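Local coordinates for PbSGBP-B lipoprotein (Prevotella bryantii B14, PDB 6D2Y), which probably binds polysaccharide at the cell surface, as a lipoprotein encoded in a polysaccharide utilization locus, and carries a bound magnesium ion, at residues L33-V46 against T63-K75. Residues are numbered along the deposited sequence; the frame is centred on the assembly and turned at random.
Sequences LASGTPTVYYIRPV and TICLVGDNLKSIK
A classic beta bulge, in which Tyr41 and Tyr42 both face Val67, marks the pairing of residues 33-46 with the antiparallel strand 63-69. The evidence is a shared acceptor: Val67 O takes Tyr41 N at 2.6 Å and Tyr42 N at 3.2 Å, the latter in its carbonyl plane, while Val67 N returns a bond to Tyr42 O. Beyond the bulge the register is regular, with Arg44 N to Cys65 O at 3.0 Å and Cys65 N to Arg44 O.

The two tyrosines go separate ways. Tyr41 lays one ring face over Gly68, whose CA stands 4.2 Å from the ring centroid and 9° off its normal; the ring continues to the Asp69 carboxylate, OH lying 2.9 Å from OD1 with the planes 52° apart. For Tyr42, CG sits between the backbone N and carbonyl carbon (chi1 59°), which swings the ring back over Val67, with Val67 CB above the centre of one ring face. Arg44, two residues on and on the same face of the sheet as Tyr42, reaches the same valine: its extended chain crosses Val67 at about a right angle and places the guanidinium face over CG2.

Strand 39-45 is the outermost strand of a three-stranded antiparallel sheet, followed by 63-69 and 95-99, in the N-terminal beta domain, far from the magnesium site. Ile43 and Leu66 run side by side on the other face, CD1 to CD1 3.9 Å, and meet Met112 and Met114, respectively, of strand 111-116 in the second sheet. Val40 CG2 adds to this apolar layer against Leu66 CD2.

Toward the N-terminus, Pro38 CB packs on Ile74 CG1 at 3.6 Å. Ser73 OG donates to Gly36 O at 2.9 Å, approaching from above the carbonyl plane.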
loop_
_atom_site.group_PDB
_atom_site.type_symbol
_atom_site.label_atom_id
_atom_site.label_comp_id
_atom_site.label_asym_id
_atom_site.label_seq_id
_atom_site.Cartn_x
_atom_site.Cartn_y
_atom_site.Cartn_z
ATOM N N LEU A 33 -34.142 -29.030 -28.334
ATOM C CA LEU A 33 -34.692 -29.234 -29.663
ATOM C C LEU A 33 -34.047 -30.441 -30.335
ATOM O O LEU A 33 -34.718 -31.432 -30.632
ATOM C CB LEU A 33 -34.503 -27.981 -30.526
ATOM C CG LEU A 33 -35.641 -26.958 -30.566
ATOM C CD1 LEU A 33 -36.263 -26.743 -29.190
ATOM C CD2 LEU A 33 -35.160 -25.639 -31.152
ATOM N N ALA A 34 -32.738 -30.366 -30.563
ATOM C CA ALA A 34 -32.038 -31.432 -31.262
ATOM C C ALA A 34 -31.921 -32.675 -30.378
ATOM O O ALA A 34 -32.312 -32.686 -29.206
ATOM C CB ALA A 34 -30.651 -30.964 -31.705
ATOM N N SER A 35 -31.375 -33.737 -30.967
ATOM C CA SER A 35 -31.176 -35.004 -30.281
ATOM C C SER A 35 -29.761 -35.502 -30.539
ATOM O O SER A 35 -29.130 -35.161 -31.543
ATOM C CB SER A 35 -32.194 -36.059 -30.736
ATOM O OG SER A 35 -32.187 -36.205 -32.145
ATOM N N GLY A 36 -29.270 -36.320 -29.616
ATOM C CA GLY A 36 -27.923 -36.852 -29.678
ATOM C C GLY A 36 -27.051 -36.289 -28.570
ATOM O O GLY A 36 -27.465 -35.448 -27.771
ATOM N N THR A 37 -25.811 -36.780 -28.539
ATOM C CA THR A 37 -24.851 -36.363 -27.528
ATOM C C THR A 37 -23.968 -35.263 -28.090
ATOM O O THR A 37 -23.295 -35.482 -29.109
ATOM C CB THR A 37 -23.997 -37.540 -27.074
ATOM O OG1 THR A 37 -24.834 -38.681 -26.849
ATOM C CG2 THR A 37 -23.263 -37.196 -25.788
ATOM N N PRO A 38 -23.932 -34.085 -27.474
ATOM C CA PRO A 38 -23.127 -32.991 -28.030
ATOM C C PRO A 38 -21.636 -33.246 -27.860
ATOM O O PRO A 38 -21.185 -33.759 -26.834
ATOM C CB PRO A 38 -23.582 -31.772 -27.222
ATOM C CG PRO A 38 -24.056 -32.343 -25.925
ATOM C CD PRO A 38 -24.663 -33.678 -26.261
ATOM N N THR A 39 -20.877 -32.883 -28.889
ATOM C CA THR A 39 -19.426 -32.971 -28.884
ATOM C C THR A 39 -18.835 -31.601 -29.198
ATOM O O THR A 39 -19.487 -30.751 -29.808
ATOM C CB THR A 39 -18.923 -34.002 -29.906
ATOM O OG1 THR A 39 -19.071 -33.477 -31.232
ATOM C CG2 THR A 39 -19.712 -35.299 -29.793
ATOM N N VAL A 40 -17.593 -31.387 -28.767
ATOM C CA VAL A 40 -16.869 -30.147 -29.033
ATOM C C VAL A 40 -15.515 -30.495 -29.626
ATOM O O VAL A 40 -14.692 -31.142 -28.968
ATOM C CB VAL A 40 -16.692 -29.287 -27.773
ATOM C CG1 VAL A 40 -15.616 -28.233 -28.004
ATOM C CG2 VAL A 40 -17.985 -28.611 -27.433
ATOM N N TYR A 41 -15.277 -30.049 -30.857
ATOM C CA TYR A 41 -13.990 -30.296 -31.491
ATOM C C TYR A 41 -12.936 -29.315 -30.992
ATOM O O TYR A 41 -11.794 -29.707 -30.730
ATOM C CB TYR A 41 -14.133 -30.218 -33.013
ATOM C CG TYR A 41 -15.175 -31.156 -33.596
ATOM C CD1 TYR A 41 -15.652 -30.970 -34.886
ATOM C CD2 TYR A 41 -15.670 -32.233 -32.866
ATOM C CE1 TYR A 41 -16.598 -31.818 -35.427
ATOM C CE2 TYR A 41 -16.618 -33.086 -33.399
ATOM C CZ TYR A 41 -17.076 -32.874 -34.680
ATOM O OH TYR A 41 -18.016 -33.722 -35.218
ATOM N N TYR A 42 -13.305 -28.045 -30.845
ATOM C CA TYR A 42 -12.425 -27.038 -30.265
ATOM C C TYR A 42 -13.258 -25.806 -29.938
ATOM O O TYR A 42 -14.441 -25.721 -30.282
ATOM C CB TYR A 42 -11.260 -26.688 -31.198
ATOM C CG TYR A 42 -11.656 -26.151 -32.555
ATOM C CD1 TYR A 42 -11.887 -24.794 -32.749
ATOM C CD2 TYR A 42 -11.777 -26.998 -33.649
ATOM C CE1 TYR A 42 -12.241 -24.299 -33.992
ATOM C CE2 TYR A 42 -12.131 -26.511 -34.896
ATOM C CZ TYR A 42 -12.362 -25.162 -35.061
ATOM O OH TYR A 42 -12.715 -24.674 -36.300
ATOM N N ILE A 43 -12.623 -24.852 -29.260
ATOM C CA ILE A 43 -13.246 -23.591 -28.877
ATOM C C ILE A 43 -12.420 -22.455 -29.460
ATOM O O ILE A 43 -11.200 -22.407 -29.271
ATOM C CB ILE A 43 -13.358 -23.450 -27.348
ATOM C CG1 ILE A 43 -14.053 -24.672 -26.748
ATOM C CG2 ILE A 43 -14.085 -22.159 -26.984
ATOM C CD1 ILE A 43 -14.692 -24.405 -25.410
ATOM N N ARG A 44 -13.084 -21.544 -30.160
ATOM C CA ARG A 44 -12.453 -20.406 -30.806
ATOM C C ARG A 44 -13.061 -19.106 -30.293
ATOM O O ARG A 44 -14.178 -19.101 -29.759
ATOM C CB ARG A 44 -12.609 -20.493 -32.332
ATOM C CG ARG A 44 -13.928 -19.950 -32.859
ATOM C CD ARG A 44 -14.125 -20.284 -34.330
ATOM N NE ARG A 44 -15.475 -19.961 -34.783
ATOM C CZ ARG A 44 -16.117 -20.614 -35.747
ATOM N NH1 ARG A 44 -15.532 -21.631 -36.365
ATOM N NH2 ARG A 44 -17.347 -20.250 -36.093
ATOM N N PRO A 45 -12.347 -17.988 -30.414
ATOM C CA PRO A 45 -12.914 -16.701 -29.999
ATOM C C PRO A 45 -14.046 -16.276 -30.923
ATOM O O PRO A 45 -14.250 -16.823 -32.009
ATOM C CB PRO A 45 -11.728 -15.735 -30.087
ATOM C CG PRO A 45 -10.514 -16.611 -30.088
ATOM C CD PRO A 45 -10.928 -17.866 -30.785
ATOM N N VAL A 46 -14.793 -15.270 -30.471
ATOM C CA VAL A 46 -15.953 -14.800 -31.217
ATOM C C VAL A 46 -15.679 -13.530 -32.023
ATOM O O VAL A 46 -16.381 -13.282 -33.016
ATOM C CB VAL A 46 -17.161 -14.587 -30.278
ATOM C CG1 VAL A 46 -17.085 -13.233 -29.589
ATOM C CG2 VAL A 46 -18.465 -14.731 -31.048
ATOM N N THR A 63 -16.500 -13.919 -24.289
ATOM C CA THR A 63 -17.433 -14.580 -25.192
ATOM C C THR A 63 -16.654 -15.538 -26.086
ATOM O O THR A 63 -15.765 -15.114 -26.833
ATOM C CB THR A 63 -18.200 -13.554 -26.026
ATOM O OG1 THR A 63 -18.772 -12.567 -25.160
ATOM C CG2 THR A 63 -19.312 -14.229 -26.807
ATOM N N ILE A 64 -16.980 -16.827 -25.999
ATOM C CA ILE A 64 -16.296 -17.869 -26.752
ATOM C C ILE A 64 -17.305 -18.563 -27.658
ATOM O O ILE A 64 -18.520 -18.454 -27.478
ATOM C CB ILE A 64 -15.601 -18.889 -25.828
ATOM C CG1 ILE A 64 -16.638 -19.628 -24.977
ATOM C CG2 ILE A 64 -14.576 -18.199 -24.945
ATOM C CD1 ILE A 64 -16.042 -20.666 -24.055
ATOM N N CYS A 65 -16.782 -19.289 -28.645
ATOM C CA CYS A 65 -17.609 -20.002 -29.611
ATOM C C CYS A 65 -17.187 -21.461 -29.655
ATOM O O CYS A 65 -16.030 -21.768 -29.961
ATOM C CB CYS A 65 -17.506 -19.377 -31.004
ATOM S SG CYS A 65 -18.464 -20.261 -32.254
ATOM N N LEU A 66 -18.127 -22.355 -29.360
ATOM C CA LEU A 66 -17.872 -23.787 -29.413
ATOM C C LEU A 66 -17.977 -24.285 -30.846
ATOM O O LEU A 66 -18.829 -23.833 -31.616
ATOM C CB LEU A 66 -18.865 -24.540 -28.526
ATOM C CG LEU A 66 -18.620 -24.649 -27.016
ATOM C CD1 LEU A 66 -18.284 -23.318 -26.370
ATOM C CD2 LEU A 66 -19.840 -25.247 -26.347
ATOM N N VAL A 67 -17.105 -25.221 -31.207
ATOM C CA VAL A 67 -17.094 -25.804 -32.544
ATOM C C VAL A 67 -17.211 -27.314 -32.372
ATOM O O VAL A 67 -16.222 -27.996 -32.082
ATOM C CB VAL A 67 -15.843 -25.421 -33.343
ATOM C CG1 VAL A 67 -15.778 -26.210 -34.642
ATOM C CG2 VAL A 67 -15.848 -23.928 -33.632
ATOM N N GLY A 68 -18.423 -27.832 -32.535
ATOM C CA GLY A 68 -18.697 -29.250 -32.412
ATOM C C GLY A 68 -19.922 -29.616 -33.221
ATOM O O GLY A 68 -20.302 -28.862 -34.117
ATOM N N ASP A 69 -20.533 -30.768 -32.949
ATOM C CA ASP A 69 -21.754 -31.179 -33.633
ATOM C C ASP A 69 -22.827 -31.535 -32.609
ATOM O O ASP A 69 -22.534 -31.818 -31.443
ATOM C CB ASP A 69 -21.532 -32.380 -34.582
ATOM C CG ASP A 69 -20.528 -32.089 -35.702
ATOM O OD1 ASP A 69 -20.423 -32.926 -36.622
ATOM O OD2 ASP A 69 -19.835 -31.053 -35.677
ATOM N N ASN A 70 -24.082 -31.520 -33.071
ATOM C CA ASN A 70 -25.258 -31.740 -32.219
ATOM C C ASN A 70 -25.253 -30.806 -31.015
ATOM O O ASN A 70 -25.659 -31.175 -29.912
ATOM C CB ASN A 70 -25.363 -33.200 -31.773
ATOM C CG ASN A 70 -25.556 -34.148 -32.933
ATOM O OD1 ASN A 70 -25.971 -33.742 -34.016
ATOM N ND2 ASN A 70 -25.270 -35.426 -32.708
ATOM N N LEU A 71 -24.809 -29.568 -31.243
ATOM C CA LEU A 71 -24.690 -28.606 -30.156
ATOM C C LEU A 71 -26.042 -28.112 -29.659
ATOM O O LEU A 71 -26.113 -27.530 -28.572
ATOM C CB LEU A 71 -23.827 -27.423 -30.600
ATOM C CG LEU A 71 -22.337 -27.722 -30.774
ATOM C CD1 LEU A 71 -21.543 -26.435 -30.930
ATOM C CD2 LEU A 71 -21.812 -28.540 -29.603
ATOM N N LYS A 72 -27.115 -28.329 -30.413
ATOM C CA LYS A 72 -28.429 -27.917 -29.939
ATOM C C LYS A 72 -29.078 -28.950 -29.026
ATOM O O LYS A 72 -30.208 -28.732 -28.574
ATOM C CB LYS A 72 -29.331 -27.591 -31.130
ATOM C CG LYS A 72 -28.930 -26.296 -31.825
ATOM C CD LYS A 72 -29.397 -26.237 -33.270
ATOM C CE LYS A 72 -30.867 -25.865 -33.368
ATOM N NZ LYS A 72 -31.745 -27.066 -33.403
ATOM N N SER A 73 -28.394 -30.061 -28.744
ATOM C CA SER A 73 -28.783 -30.944 -27.652
ATOM C C SER A 73 -28.388 -30.390 -26.291
ATOM O O SER A 73 -28.804 -30.943 -25.266
ATOM C CB SER A 73 -28.154 -32.326 -27.837
ATOM O OG SER A 73 -28.990 -33.168 -28.611
ATOM N N ILE A 74 -27.600 -29.320 -26.262
ATOM C CA ILE A 74 -27.157 -28.699 -25.020
ATOM C C ILE A 74 -28.292 -27.852 -24.462
ATOM O O ILE A 74 -28.721 -26.881 -25.094
ATOM C CB ILE A 74 -25.910 -27.840 -25.258
ATOM C CG1 ILE A 74 -24.832 -28.664 -25.953
ATOM C CG2 ILE A 74 -25.403 -27.275 -23.940
ATOM C CD1 ILE A 74 -23.754 -27.826 -26.555
ATOM N N LYS A 75 -28.770 -28.206 -23.272
ATOM C CA LYS A 75 -29.768 -27.388 -22.596
ATOM C C LYS A 75 -29.133 -26.391 -21.638
ATOM O O LYS A 75 -29.589 -25.246 -21.546
ATOM C CB LYS A 75 -30.762 -28.280 -21.846
ATOM C CG LYS A 75 -31.844 -28.850 -22.740
ATOM C CD LYS A 75 -32.220 -27.856 -23.828
ATOM C CE LYS A 75 -33.028 -28.513 -24.927
ATOM N NZ LYS A 75 -32.407 -28.224 -26.246
#